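Local atomic coordinates of shikimate 5-dehydrogenase (Mycobacterium fortuitum subsp. fortuitum DSM 46621, PDB entry 4XIJ), a protein that probably catalyses the NADP-dependent interconversion of 3-dehydroshikimate and shikimate, the fourth of seven steps in chorismate biosynthesis. Residues P29-A34 with N251-Q256; G58-L63 with V68-T73; E82-R87 with N98-M103; S128-G133 with D211-V216; P217-A222 with T229-A234. All blocks are in the same frame, centred on the assembly; numbering follows the deposited sequence.

The five contacts fall into two groups, set in the two halves of a dehydrogenase. Contacts 2 and 3, with centres about 9 Å apart, come in series along the chain and pack against one mixed sheet, in which strands 67-72 and 99-102 are neighbours. Contacts 4 and 5, also about 9 Å between centres, follow later and share the six-stranded parallel sheet, 34 to 37 Å centre to centre from the first pair. Contact 1 encloses all the others along the chain, and its centre lies 16 to 17 Å from those of contacts 2 and 3, which its Gln256 touches. Through it helix 246-261 returns to the substrate-binding half, tying the chain's end to it.

Contact 1: residues P29-A34 with N251-Q256; sequences PQLHLA and NQAFAQ
His32 and Gln256 approach each other almost at right angles, the imidazole turning its edge to the amide oxygen. NE2 of His32 donates to OE1 of Gln256 over 3.0 Å, nearly straight at 165°, and the acceptor lies in the plane of the ring. The flat groups themselves are not coplanar: ring and amide are 49° apart, and the donor reaches OE1 somewhat tilted from the carbonyl plane. CB of Gln256 also comes within 3.5 Å of CE1 of His32, which backs the polar bond with close packing. Gln256 gets there with CG anti to its own carbonyl carbon and the chain beyond fully extended.

Segments 29-34 and 251-256, on helices 28-38 and 246-261, have axes 10.1 Å apart that cross at -48°, and they join the substrate-binding domain to a helix of the C-terminal family region. The apolar half of the interface is small. CD1 of Leu31 sits 3.9 Å from CB of Ala253, and CB of Leu31 is also near that methyl; their CA atoms, at 6.9 Å, mark the register.

Both polar side chains have further partners. The other ring nitrogen of His32, ND1, is hydrogen-bonded to OH of Tyr36. Gln256 is gripped at both ends of its amide, OE1 also meeting OG of Ser71 and NE2 bonding to OG1 of Thr99, which, with the N-H of His32 pointing at OE1, is consistent with the modelled flip.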
# COMPACT_ATOMS: atom_id res chain seq x y z
N PRO A 29 -14.28 -0.46 2.86
CA PRO A 29 -15.70 -0.81 2.66
C PRO A 29 -16.32 -0.10 1.46
O PRO A 29 -17.02 -0.73 0.65
CB PRO A 29 -16.37 -0.37 3.97
CG PRO A 29 -15.25 -0.50 4.98
CD PRO A 29 -14.04 0.03 4.23
N GLN A 30 -16.01 1.18 1.31
CA GLN A 30 -16.52 1.97 0.20
C GLN A 30 -16.08 1.44 -1.13
O GLN A 30 -16.90 1.34 -2.07
CB GLN A 30 -16.06 3.45 0.33
CG GLN A 30 -16.66 4.22 1.48
CD GLN A 30 -15.67 4.28 2.64
OE1 GLN A 30 -15.25 3.23 3.17
NE2 GLN A 30 -15.29 5.50 3.05
N LEU A 31 -14.78 1.21 -1.28
CA LEU A 31 -14.27 0.78 -2.58
C LEU A 31 -14.76 -0.62 -2.93
O LEU A 31 -15.11 -0.89 -4.09
CB LEU A 31 -12.74 0.83 -2.59
CG LEU A 31 -12.16 2.25 -2.54
CD1 LEU A 31 -10.68 2.20 -2.17
CD2 LEU A 31 -12.33 2.98 -3.83
N HIS A 32 -14.85 -1.50 -1.94
CA HIS A 32 -15.36 -2.84 -2.20
C HIS A 32 -16.85 -2.84 -2.49
O HIS A 32 -17.28 -3.50 -3.44
CB HIS A 32 -15.05 -3.81 -1.04
CG HIS A 32 -13.65 -4.36 -1.05
ND1 HIS A 32 -13.35 -5.64 -1.47
CD2 HIS A 32 -12.45 -3.78 -0.75
CE1 HIS A 32 -12.04 -5.83 -1.42
NE2 HIS A 32 -11.47 -4.72 -0.96
N LEU A 33 -17.66 -2.13 -1.72
CA LEU A 33 -19.11 -2.14 -2.06
C LEU A 33 -19.35 -1.49 -3.42
O LEU A 33 -20.21 -1.98 -4.18
CB LEU A 33 -19.97 -1.46 -0.99
CG LEU A 33 -20.04 -2.27 0.32
CD1 LEU A 33 -20.76 -1.40 1.39
CD2 LEU A 33 -20.73 -3.62 0.17
N ALA A 34 -18.63 -0.42 -3.76
CA ALA A 34 -18.77 0.15 -5.10
C ALA A 34 -18.43 -0.89 -6.16
O ALA A 34 -19.13 -1.00 -7.18
CB ALA A 34 -17.87 1.35 -5.25
N ASN A 251 -5.28 1.23 -6.20
CA ASN A 251 -4.61 0.05 -6.69
C ASN A 251 -4.51 -1.09 -5.65
O ASN A 251 -4.61 -2.25 -6.02
CB ASN A 251 -3.25 0.44 -7.25
CG ASN A 251 -3.36 1.02 -8.65
OD1 ASN A 251 -3.43 0.28 -9.65
ND2 ASN A 251 -3.43 2.35 -8.75
N GLN A 252 -4.42 -0.75 -4.37
CA GLN A 252 -4.53 -1.74 -3.30
C GLN A 252 -5.84 -2.51 -3.38
O GLN A 252 -5.91 -3.72 -3.15
CB GLN A 252 -4.45 -1.08 -1.89
CG GLN A 252 -3.10 -0.55 -1.49
CD GLN A 252 -3.20 0.42 -0.32
OE1 GLN A 252 -4.20 0.40 0.43
NE2 GLN A 252 -2.17 1.24 -0.13
N ALA A 253 -6.91 -1.76 -3.66
CA ALA A 253 -8.24 -2.31 -3.64
C ALA A 253 -8.52 -3.13 -4.90
O ALA A 253 -9.27 -4.12 -4.82
CB ALA A 253 -9.28 -1.16 -3.51
N PHE A 254 -7.97 -2.71 -6.05
CA PHE A 254 -8.20 -3.46 -7.31
C PHE A 254 -7.85 -4.93 -7.06
O PHE A 254 -8.60 -5.87 -7.40
CB PHE A 254 -7.31 -2.99 -8.45
CG PHE A 254 -7.66 -1.68 -9.07
CD1 PHE A 254 -8.94 -1.13 -8.99
CD2 PHE A 254 -6.69 -1.02 -9.82
CE1 PHE A 254 -9.24 0.05 -9.67
CE2 PHE A 254 -6.98 0.16 -10.49
CZ PHE A 254 -8.26 0.71 -10.41
N ALA A 255 -6.69 -5.12 -6.45
CA ALA A 255 -6.17 -6.47 -6.31
C ALA A 255 -7.00 -7.33 -5.31
O ALA A 255 -7.28 -8.51 -5.55
CB ALA A 255 -4.69 -6.38 -5.89
N GLN A 256 -7.47 -6.71 -4.25
CA GLN A 256 -8.35 -7.39 -3.31
C GLN A 256 -9.67 -7.77 -3.96
O GLN A 256 -10.17 -8.89 -3.79
CB GLN A 256 -8.63 -6.52 -2.10
CG GLN A 256 -7.35 -6.22 -1.30
CD GLN A 256 -7.61 -5.40 -0.09
OE1 GLN A 256 -8.58 -4.63 -0.07
NE2 GLN A 256 -6.75 -5.51 0.92

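Contact 2: residues G58-L63 with V68-T73; sequences GLVSAL and VGLSVT. With SO4 (sulfate ion), chain E; SO4 (sulfate ion), chain F.
No ring, amide or carboxylate takes part where Val60 and Leu63 meet Leu70; the contact is between branched aliphatic ends, and the flat groups around it are Trp108, which touches all three, and Phe83, which touches Val60. CD1 of Leu70 is the common point. Val60 reaches it tip to tip with both branches, CG2 at 3.6 Å and CG1 at 3.8 Å from that methyl. With CG1 anti to the backbone N (chi1 -174°) and CG2 beside it, both methyls reach the same CD1 of Leu70. Leu63 comes in from the residues following the helix, its CD1 3.9 Å from CD1 of Leu70, also tip to tip. No hydrogen bond crosses between the segments, which agrees with an interface of methyl groups.

At the far end of 68-73, Thr73 belongs to another site. Its OG1 lies 2.9 Å from O2 of one sulfate and 2.9 Å from O3 of a second. Lys77 and Asn98 also hold the first ion and His25 the second. The sulfates probably come from the crystallisation liquor, yet both may mark an anion-accepting pocket of the substrate-binding domain.

Helix 56-61 thus lies against strand 67-72, which runs parallel to strand 15-20 and antiparallel to strand 99-102. Leu19 of strand 15-20 also touches Val60, Ala17 touches Leu70, and Phe83 belongs to the next helix, 77-83.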
# COMPACT_ATOMS: atom_id res chain seq x y z
N GLY A 58 -7.97 -15.20 16.59
CA GLY A 58 -9.21 -15.78 17.08
C GLY A 58 -10.42 -15.36 16.28
O GLY A 58 -11.33 -16.14 16.03
N LEU A 59 -10.43 -14.11 15.85
CA LEU A 59 -11.55 -13.59 15.09
C LEU A 59 -11.65 -14.35 13.75
O LEU A 59 -12.72 -14.86 13.37
CB LEU A 59 -11.34 -12.10 14.84
CG LEU A 59 -12.43 -11.44 14.00
CD1 LEU A 59 -13.73 -11.54 14.75
CD2 LEU A 59 -12.06 -10.00 13.74
N VAL A 60 -10.54 -14.41 13.00
CA VAL A 60 -10.60 -15.02 11.67
C VAL A 60 -10.84 -16.53 11.77
O VAL A 60 -11.56 -17.09 10.94
CB VAL A 60 -9.32 -14.71 10.87
CG1 VAL A 60 -9.43 -15.21 9.44
CG2 VAL A 60 -9.09 -13.16 10.81
N SER A 61 -10.29 -17.16 12.82
CA SER A 61 -10.42 -18.60 12.98
C SER A 61 -11.86 -19.00 13.09
O SER A 61 -12.21 -20.08 12.66
CB SER A 61 -9.70 -19.12 14.23
OG SER A 61 -8.28 -18.96 14.16
N ALA A 62 -12.70 -18.12 13.65
CA ALA A 62 -14.09 -18.47 13.90
C ALA A 62 -15.04 -18.23 12.71
O ALA A 62 -16.24 -18.63 12.76
CB ALA A 62 -14.57 -17.69 15.11
N LEU A 63 -14.53 -17.64 11.64
CA LEU A 63 -15.41 -17.25 10.52
C LEU A 63 -15.82 -18.46 9.70
O LEU A 63 -14.97 -19.29 9.31
CB LEU A 63 -14.73 -16.21 9.61
CG LEU A 63 -14.30 -14.92 10.29
CD1 LEU A 63 -13.59 -14.05 9.23
CD2 LEU A 63 -15.49 -14.16 10.90
N VAL A 68 -15.47 -14.62 2.51
CA VAL A 68 -14.68 -14.81 1.31
C VAL A 68 -13.34 -14.10 1.39
O VAL A 68 -12.38 -14.51 0.75
CB VAL A 68 -15.47 -14.29 0.06
CG1 VAL A 68 -15.68 -12.76 0.10
CG2 VAL A 68 -14.82 -14.73 -1.25
N GLY A 69 -13.25 -12.99 2.12
CA GLY A 69 -12.02 -12.20 2.14
C GLY A 69 -12.05 -11.16 3.24
O GLY A 69 -13.14 -10.76 3.67
N LEU A 70 -10.86 -10.76 3.68
CA LEU A 70 -10.70 -9.68 4.63
C LEU A 70 -9.61 -8.73 4.19
O LEU A 70 -8.55 -9.18 3.73
CB LEU A 70 -10.34 -10.22 6.02
CG LEU A 70 -11.28 -11.25 6.61
CD1 LEU A 70 -10.59 -11.98 7.76
CD2 LEU A 70 -12.55 -10.53 7.06
N SER A 71 -9.84 -7.44 4.35
CA SER A 71 -8.78 -6.45 4.31
C SER A 71 -8.28 -6.25 5.73
O SER A 71 -9.06 -6.32 6.67
CB SER A 71 -9.32 -5.15 3.72
OG SER A 71 -9.90 -5.38 2.43
N VAL A 72 -7.00 -6.01 5.89
CA VAL A 72 -6.46 -5.85 7.24
C VAL A 72 -5.66 -4.58 7.25
O VAL A 72 -4.80 -4.35 6.38
CB VAL A 72 -5.57 -7.03 7.65
CG1 VAL A 72 -4.96 -6.79 9.06
CG2 VAL A 72 -6.36 -8.37 7.65
N THR A 73 -5.91 -3.72 8.22
CA THR A 73 -5.09 -2.52 8.33
C THR A 73 -4.40 -2.51 9.70
O THR A 73 -4.44 -3.51 10.44
CB THR A 73 -5.97 -1.25 8.06
OG1 THR A 73 -5.10 -0.12 7.96
CG2 THR A 73 -7.06 -1.00 9.15
S SO4 E . -4.23 -0.66 4.18
O1 SO4 E . -4.39 0.57 3.37
O2 SO4 E . -3.66 -0.23 5.49
O3 SO4 E . -5.53 -1.36 4.42
O4 SO4 E . -3.48 -1.60 3.34
S SO4 F . -6.31 3.25 6.87
O1 SO4 F . -7.28 3.97 6.05
O2 SO4 F . -5.71 4.15 7.84
O3 SO4 F . -6.89 2.05 7.47
O4 SO4 F . -5.23 2.82 5.97

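Contact 3: residues E82-R87 with N98-M103; sequences EFADQR and NTLVRM. With SO4 (sulfate ion), chain E.
Beside the packing of Leu100 on Ala84 and Phe83, at the start of strand 99-102, OD1 of Asn98 takes two donors. OG1 of Thr99 donates to this OD1 of Asn98 at 2.8 Å, from well above the carbonyl plane, and Thr113 N is the second. ND2 of Asn98 bonds to O4 of a sulfate at 3.1 Å, with an angle of 158°; Lys77 and Thr73 also bond to this ion.

Across the contact itself the touching atoms are mostly carbon. Leu100 forks between the end of helix 77-83 and the turn that follows: CD2 touches CB of Ala84 at 3.8 Å, and CD1 lies 4.3 Å from CD2 of Phe83, obliquely to the ring. The end of that helix and its turn thus pack on strand 99-102 of the mixed sheet of the substrate-binding domain. Trp108 also touches Leu100 and meets the ring of Phe83.

Less certain is the end at Gln86, because Gln86, Asp85 and Met103 are each modelled in two conformers. In the one described, OE1 of Gln86 lies 3.4 Å from CG of Met103, the extended glutamine slanting past a bent methionine, and NE2 of Gln86 donates to OD2 of Asp85 over 2.9 Å.

The chemistry is therefore divided: carbon contacts join helix end to strand, while the two donors on OD1 probably help hold the Asn98 amide with its NH2 group toward the sulfate.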
# COMPACT_ATOMS: atom_id res chain seq x y z
N GLU A 82 0.99 -14.03 10.04
CA GLU A 82 1.21 -15.17 10.93
C GLU A 82 0.03 -16.11 11.01
O GLU A 82 0.20 -17.30 11.20
CB GLU A 82 1.54 -14.69 12.35
CG GLU A 82 2.85 -13.99 12.43
CD GLU A 82 3.69 -14.49 13.59
OE1 GLU A 82 4.70 -15.20 13.36
OE2 GLU A 82 3.32 -14.17 14.74
N PHE A 83 -1.17 -15.57 10.87
CA PHE A 83 -2.39 -16.37 11.03
C PHE A 83 -2.59 -17.30 9.83
O PHE A 83 -3.02 -18.47 9.98
CB PHE A 83 -3.62 -15.47 11.20
CG PHE A 83 -4.89 -16.18 10.90
CD1 PHE A 83 -5.50 -17.00 11.86
CD2 PHE A 83 -5.47 -16.07 9.65
CE1 PHE A 83 -6.63 -17.75 11.52
CE2 PHE A 83 -6.60 -16.78 9.33
CZ PHE A 83 -7.20 -17.62 10.27
N ALA A 84 -2.26 -16.79 8.63
CA ALA A 84 -2.69 -17.44 7.38
C ALA A 84 -1.99 -18.79 7.16
O ALA A 84 -0.79 -18.94 7.45
CB ALA A 84 -2.41 -16.54 6.20
N ASP A 85 -2.72 -19.77 6.63
CA ASP A 85 -1.99 -21.01 6.47
C ASP A 85 -1.26 -21.04 5.10
O ASP A 85 -0.42 -21.88 4.91
CB ASP A 85 -2.91 -22.22 6.71
CG ASP A 85 -4.20 -22.11 5.94
OD1 ASP A 85 -5.03 -21.25 6.32
OD2 ASP A 85 -4.37 -22.89 4.98
N GLN A 86 -1.48 -20.03 4.26
CA GLN A 86 -0.78 -19.89 3.00
C GLN A 86 -0.41 -18.42 2.85
O GLN A 86 -1.17 -17.56 3.32
CB GLN A 86 -1.67 -20.39 1.85
CG GLN A 86 -2.11 -21.87 2.08
CD GLN A 86 -3.42 -22.28 1.35
OE1 GLN A 86 -3.56 -22.07 0.17
NE2 GLN A 86 -4.36 -22.87 2.09
N ARG A 87 0.72 -18.11 2.23
CA ARG A 87 1.02 -16.71 2.00
C ARG A 87 1.75 -16.54 0.72
O ARG A 87 2.51 -17.41 0.30
CB ARG A 87 1.84 -16.08 3.09
CG ARG A 87 3.00 -16.85 3.55
CD ARG A 87 2.67 -17.46 4.95
NE ARG A 87 3.89 -17.89 5.63
CZ ARG A 87 4.66 -18.92 5.23
NH1 ARG A 87 4.32 -19.63 4.16
NH2 ARG A 87 5.77 -19.23 5.90
N ASN A 98 -1.88 -7.28 4.17
CA ASN A 98 -3.08 -6.46 4.33
C ASN A 98 -4.33 -7.13 3.75
O ASN A 98 -5.37 -6.50 3.64
CB ASN A 98 -2.89 -5.09 3.66
CG ASN A 98 -3.00 -5.18 2.14
OD1 ASN A 98 -2.69 -6.22 1.57
ND2 ASN A 98 -3.47 -4.13 1.48
N THR A 99 -4.22 -8.41 3.40
CA THR A 99 -5.28 -9.13 2.69
C THR A 99 -5.29 -10.57 3.11
O THR A 99 -4.23 -11.20 3.18
CB THR A 99 -5.08 -9.09 1.15
OG1 THR A 99 -4.92 -7.73 0.71
CG2 THR A 99 -6.31 -9.70 0.40
N LEU A 100 -6.49 -11.08 3.40
CA LEU A 100 -6.67 -12.51 3.68
C LEU A 100 -7.76 -13.01 2.76
O LEU A 100 -8.84 -12.43 2.73
CB LEU A 100 -7.04 -12.75 5.14
CG LEU A 100 -5.92 -12.49 6.15
CD1 LEU A 100 -6.49 -12.41 7.58
CD2 LEU A 100 -4.85 -13.58 6.01
N VAL A 101 -7.43 -14.03 1.97
CA VAL A 101 -8.40 -14.54 1.00
C VAL A 101 -8.77 -15.98 1.32
O VAL A 101 -7.88 -16.81 1.51
CB VAL A 101 -7.88 -14.49 -0.45
CG1 VAL A 101 -9.01 -14.95 -1.47
CG2 VAL A 101 -7.42 -13.08 -0.77
N ARG A 102 -10.06 -16.31 1.34
CA ARG A 102 -10.44 -17.70 1.55
C ARG A 102 -10.11 -18.55 0.29
O ARG A 102 -10.41 -18.18 -0.87
CB ARG A 102 -11.92 -17.77 1.87
CG ARG A 102 -12.35 -19.08 2.62
CD ARG A 102 -11.67 -19.10 3.96
NE ARG A 102 -12.24 -20.03 4.94
CZ ARG A 102 -13.38 -19.80 5.61
NH1 ARG A 102 -13.80 -20.70 6.50
NH2 ARG A 102 -14.12 -18.70 5.39
N MET A 103 -9.43 -19.66 0.54
CA MET A 103 -9.04 -20.61 -0.51
C MET A 103 -10.16 -21.56 -0.80
O MET A 103 -11.03 -21.77 0.08
CB MET A 103 -7.79 -21.36 -0.08
CG MET A 103 -6.53 -20.51 -0.04
SD MET A 103 -6.20 -19.72 -1.62
CE MET A 103 -7.05 -18.18 -1.34
S SO4 E . -4.23 -0.66 4.18
O1 SO4 E . -4.39 0.57 3.37
O2 SO4 E . -3.66 -0.23 5.49
O3 SO4 E . -5.53 -1.36 4.42
O4 SO4 E . -3.48 -1.60 3.34

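Contact 4: residues S128-G133 with D211-V216; sequences SALVIG and DALARV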
# COMPACT_ATOMS: atom_id res chain seq x y z
N SER A 128 16.58 4.62 -10.68
CA SER A 128 17.00 5.06 -9.36
C SER A 128 15.80 5.70 -8.64
O SER A 128 15.22 6.67 -9.12
CB SER A 128 18.16 6.06 -9.43
OG SER A 128 18.42 6.54 -8.12
N ALA A 129 15.41 5.13 -7.52
CA ALA A 129 14.21 5.60 -6.80
C ALA A 129 14.54 5.92 -5.37
O ALA A 129 15.39 5.25 -4.78
CB ALA A 129 13.08 4.52 -6.83
N LEU A 130 13.86 6.92 -4.82
CA LEU A 130 13.98 7.28 -3.41
C LEU A 130 12.74 6.83 -2.66
O LEU A 130 11.62 6.91 -3.17
CB LEU A 130 14.08 8.82 -3.23
CG LEU A 130 15.08 9.52 -4.16
CD1 LEU A 130 15.09 11.03 -3.87
CD2 LEU A 130 16.51 8.92 -4.04
N VAL A 131 12.92 6.40 -1.42
CA VAL A 131 11.83 6.26 -0.45
C VAL A 131 12.08 7.36 0.57
O VAL A 131 13.18 7.45 1.17
CB VAL A 131 11.80 4.89 0.20
CG1 VAL A 131 10.74 4.83 1.28
CG2 VAL A 131 11.55 3.84 -0.86
N ILE A 132 11.11 8.25 0.75
CA ILE A 132 11.27 9.31 1.76
C ILE A 132 10.60 8.82 3.04
O ILE A 132 9.38 8.61 3.04
CB ILE A 132 10.64 10.67 1.33
CG1 ILE A 132 10.90 11.05 -0.15
CG2 ILE A 132 11.10 11.78 2.28
CD1 ILE A 132 12.34 11.09 -0.53
N GLY A 133 11.35 8.69 4.12
CA GLY A 133 10.84 8.19 5.39
C GLY A 133 11.23 6.74 5.64
O GLY A 133 11.68 6.01 4.72
N ASP A 211 11.43 21.89 -1.57
CA ASP A 211 12.29 22.51 -2.57
C ASP A 211 13.47 21.61 -2.93
O ASP A 211 13.85 21.51 -4.08
CB ASP A 211 12.81 23.85 -2.09
CG ASP A 211 11.75 24.94 -2.14
OD1 ASP A 211 10.63 24.70 -2.69
OD2 ASP A 211 12.04 26.03 -1.62
N ALA A 212 14.03 20.94 -1.93
CA ALA A 212 15.15 20.03 -2.18
C ALA A 212 14.71 18.78 -2.97
O ALA A 212 15.50 18.24 -3.72
CB ALA A 212 15.80 19.62 -0.85
N LEU A 213 13.46 18.35 -2.83
CA LEU A 213 12.94 17.17 -3.54
C LEU A 213 12.28 17.53 -4.86
O LEU A 213 11.89 16.64 -5.62
CB LEU A 213 11.94 16.42 -2.66
CG LEU A 213 12.53 15.82 -1.40
CD1 LEU A 213 11.38 15.39 -0.48
CD2 LEU A 213 13.44 14.60 -1.83
N ALA A 214 12.15 18.82 -5.14
CA ALA A 214 11.39 19.29 -6.31
C ALA A 214 11.86 18.75 -7.62
O ALA A 214 11.02 18.59 -8.53
CB ALA A 214 11.41 20.82 -6.37
N ARG A 215 13.16 18.50 -7.76
CA ARG A 215 13.68 18.04 -9.02
C ARG A 215 13.54 16.54 -9.28
O ARG A 215 13.92 16.08 -10.36
CB ARG A 215 15.15 18.42 -9.19
CG ARG A 215 15.27 19.90 -9.57
CD ARG A 215 16.73 20.36 -9.66
NE ARG A 215 17.46 19.63 -10.69
CZ ARG A 215 18.78 19.61 -10.79
NH1 ARG A 215 19.53 20.32 -9.95
NH2 ARG A 215 19.36 18.88 -11.75
N VAL A 216 12.97 15.77 -8.35
CA VAL A 216 12.69 14.37 -8.69
C VAL A 216 11.58 14.35 -9.75
O VAL A 216 10.57 14.98 -9.53
CB VAL A 216 12.25 13.59 -7.45
CG1 VAL A 216 11.93 12.14 -7.83
CG2 VAL A 216 13.35 13.61 -6.31
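Leu213 and Val216 meet Leu130 and Ile132 through methyl groups alone. Among these apolar pairs, the closest is CD1 of Ile132 on CD2 of Leu213, 3.9 Å, where the two side chains point at each other tip to tip. The same CD2 of Leu213 lies 4.4 Å from CD1 of Leu130, a looser touch. CD1 of Leu130 in turn packs on CG2 of Val216 at 4.0 Å, and here the side chains cross obliquely. Leu130 and Ile132, two apart on the strand, therefore put their ends on the same side. With CG1 of Val216 anti to the backbone N (chi1 179°), CG2 is the branch that meets Leu130.

Strand 128-132 lies inside the parallel sheet, between strands 152-157 and 196-199, and the sheet's strand order 3-2-1-4-5-6 is that of a Rossmann fold. The strand leads into Gly133, the first glycine of a GxGxxA pattern consistent with the dinucleotide-binding turn of such folds, in keeping with the NADP binding expected of this family. The opposing residues run from helix 210-213 into the loop before strand 218-221.

No hydrogen bond crosses between the segments; the strand bonds to its sheet neighbours, and 211-216 bonds within itself. Leu213 to Val216 form a type I turn, closed by Val216 N on Leu213 O at 3.1 Å, and these two ends of the turn both point toward the strand. Val191 of helix 187-193 also touches Leu213 and Val216.

Contact 5: residues P217-A222 with T229-A234; sequences PRVLDA and TPLAQA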
# COMPACT_ATOMS: atom_id res chain seq x y z
N PRO A 217 11.80 13.69 -10.90
CA PRO A 217 10.86 13.89 -12.01
C PRO A 217 9.43 13.41 -11.74
O PRO A 217 8.51 14.01 -12.26
CB PRO A 217 11.51 13.09 -13.15
CG PRO A 217 12.97 13.14 -12.83
CD PRO A 217 13.04 13.00 -11.33
N ARG A 218 9.27 12.31 -11.01
CA ARG A 218 7.96 11.74 -10.73
C ARG A 218 7.92 11.37 -9.26
O ARG A 218 8.78 10.65 -8.76
CB ARG A 218 7.71 10.53 -11.62
CG ARG A 218 7.83 10.93 -13.07
CD ARG A 218 7.43 9.79 -13.98
NE ARG A 218 6.01 9.43 -13.87
CZ ARG A 218 5.56 8.28 -13.39
NH1 ARG A 218 6.43 7.38 -12.96
NH2 ARG A 218 4.25 8.04 -13.34
N VAL A 219 6.94 11.89 -8.55
CA VAL A 219 6.84 11.68 -7.11
C VAL A 219 5.45 11.17 -6.76
O VAL A 219 4.44 11.82 -7.09
CB VAL A 219 7.14 12.99 -6.33
CG1 VAL A 219 6.92 12.75 -4.83
CG2 VAL A 219 8.59 13.43 -6.65
N LEU A 220 5.40 9.99 -6.12
CA LEU A 220 4.20 9.45 -5.51
C LEU A 220 4.20 9.87 -4.05
O LEU A 220 5.08 9.48 -3.28
CB LEU A 220 4.16 7.92 -5.67
CG LEU A 220 3.05 7.21 -4.90
CD1 LEU A 220 1.70 7.66 -5.44
CD2 LEU A 220 3.24 5.70 -5.10
N ASP A 221 3.22 10.72 -3.70
CA ASP A 221 3.05 11.18 -2.34
C ASP A 221 1.93 10.35 -1.70
O ASP A 221 0.81 10.33 -2.21
CB ASP A 221 2.69 12.68 -2.37
CG ASP A 221 2.72 13.32 -1.01
OD1 ASP A 221 2.84 12.64 0.01
OD2 ASP A 221 2.67 14.56 -0.98
N ALA A 222 2.22 9.67 -0.60
CA ALA A 222 1.21 8.87 0.09
C ALA A 222 0.08 9.75 0.64
O ALA A 222 -1.04 9.26 0.86
CB ALA A 222 1.85 8.09 1.23
N THR A 229 -0.21 18.82 -1.87
CA THR A 229 0.69 19.07 -0.76
C THR A 229 1.80 20.06 -1.16
O THR A 229 2.07 20.28 -2.36
CB THR A 229 1.34 17.76 -0.32
OG1 THR A 229 2.03 17.21 -1.45
CG2 THR A 229 0.28 16.76 0.21
N PRO A 230 2.49 20.64 -0.15
CA PRO A 230 3.68 21.45 -0.49
C PRO A 230 4.69 20.70 -1.36
O PRO A 230 5.25 21.29 -2.33
CB PRO A 230 4.27 21.78 0.89
CG PRO A 230 3.05 21.92 1.73
CD PRO A 230 2.10 20.80 1.26
N LEU A 231 4.93 19.43 -1.03
CA LEU A 231 5.81 18.61 -1.85
C LEU A 231 5.32 18.55 -3.31
O LEU A 231 6.09 18.81 -4.26
CB LEU A 231 5.88 17.20 -1.26
CG LEU A 231 6.66 16.15 -2.08
CD1 LEU A 231 8.12 16.61 -2.36
CD2 LEU A 231 6.64 14.81 -1.31
N ALA A 232 4.03 18.24 -3.50
CA ALA A 232 3.49 18.14 -4.86
C ALA A 232 3.61 19.46 -5.58
O ALA A 232 3.88 19.47 -6.79
CB ALA A 232 2.05 17.71 -4.81
N GLN A 233 3.36 20.56 -4.87
CA GLN A 233 3.41 21.86 -5.51
C GLN A 233 4.81 22.17 -6.02
O GLN A 233 5.00 22.70 -7.12
CB GLN A 233 2.96 22.95 -4.55
CG GLN A 233 1.48 22.91 -4.25
CD GLN A 233 1.13 23.96 -3.20
OE1 GLN A 233 1.37 25.17 -3.39
NE2 GLN A 233 0.61 23.51 -2.07
N ALA A 234 5.80 21.84 -5.22
CA ALA A 234 7.17 22.08 -5.64
C ALA A 234 7.56 21.23 -6.83
O ALA A 234 8.19 21.71 -7.77
CB ALA A 234 8.12 21.82 -4.49
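Asp221 and Thr229 come at each other from opposite directions and share one short bond: OG1 of Thr229 donates to OD2 of Asp221 at 2.8 Å, approaching nearly along the C-O line. CG2 of the same threonine is 3.5 Å from that oxygen, so OD2 is met by both branches of Thr229. Beside it, Leu231 turns one methyl to the strand. Its CD2 is 4.0 Å from OD2 of Asp221 and 4.1 Å from CG1 of Val219, the last pair meeting tip to tip. All four of these residues are buried.

What positions the hydroxyl lies one step out. OG1 of Thr229 sits between the backbone N and the carbonyl carbon (chi1 58°), where it also accepts from Ala232 N at 3.0 Å and 161°. That makes Thr229 the N-cap of helix 230-237, its one hydroxyl relaying between the first helical turn and the strand carboxylate. Asp221, with CG anti to its backbone N (chi1 -170°), has its other oxygen, OD1, hydrogen-bonded to Ile223 N in the loop ahead, so both carboxylate oxygens are engaged. A carboxylate this near a helix N-terminus is probably stabilised as the anion. Further out, Trp227 touches both Asp221 and Ala232.

The contact ties the end of strand 218-221 to the start of helix 230-237, the first two elements of a beta-alpha-beta unit completed by strand 241-243. Such crossovers build the parallel sheet of a Rossmann-type domain.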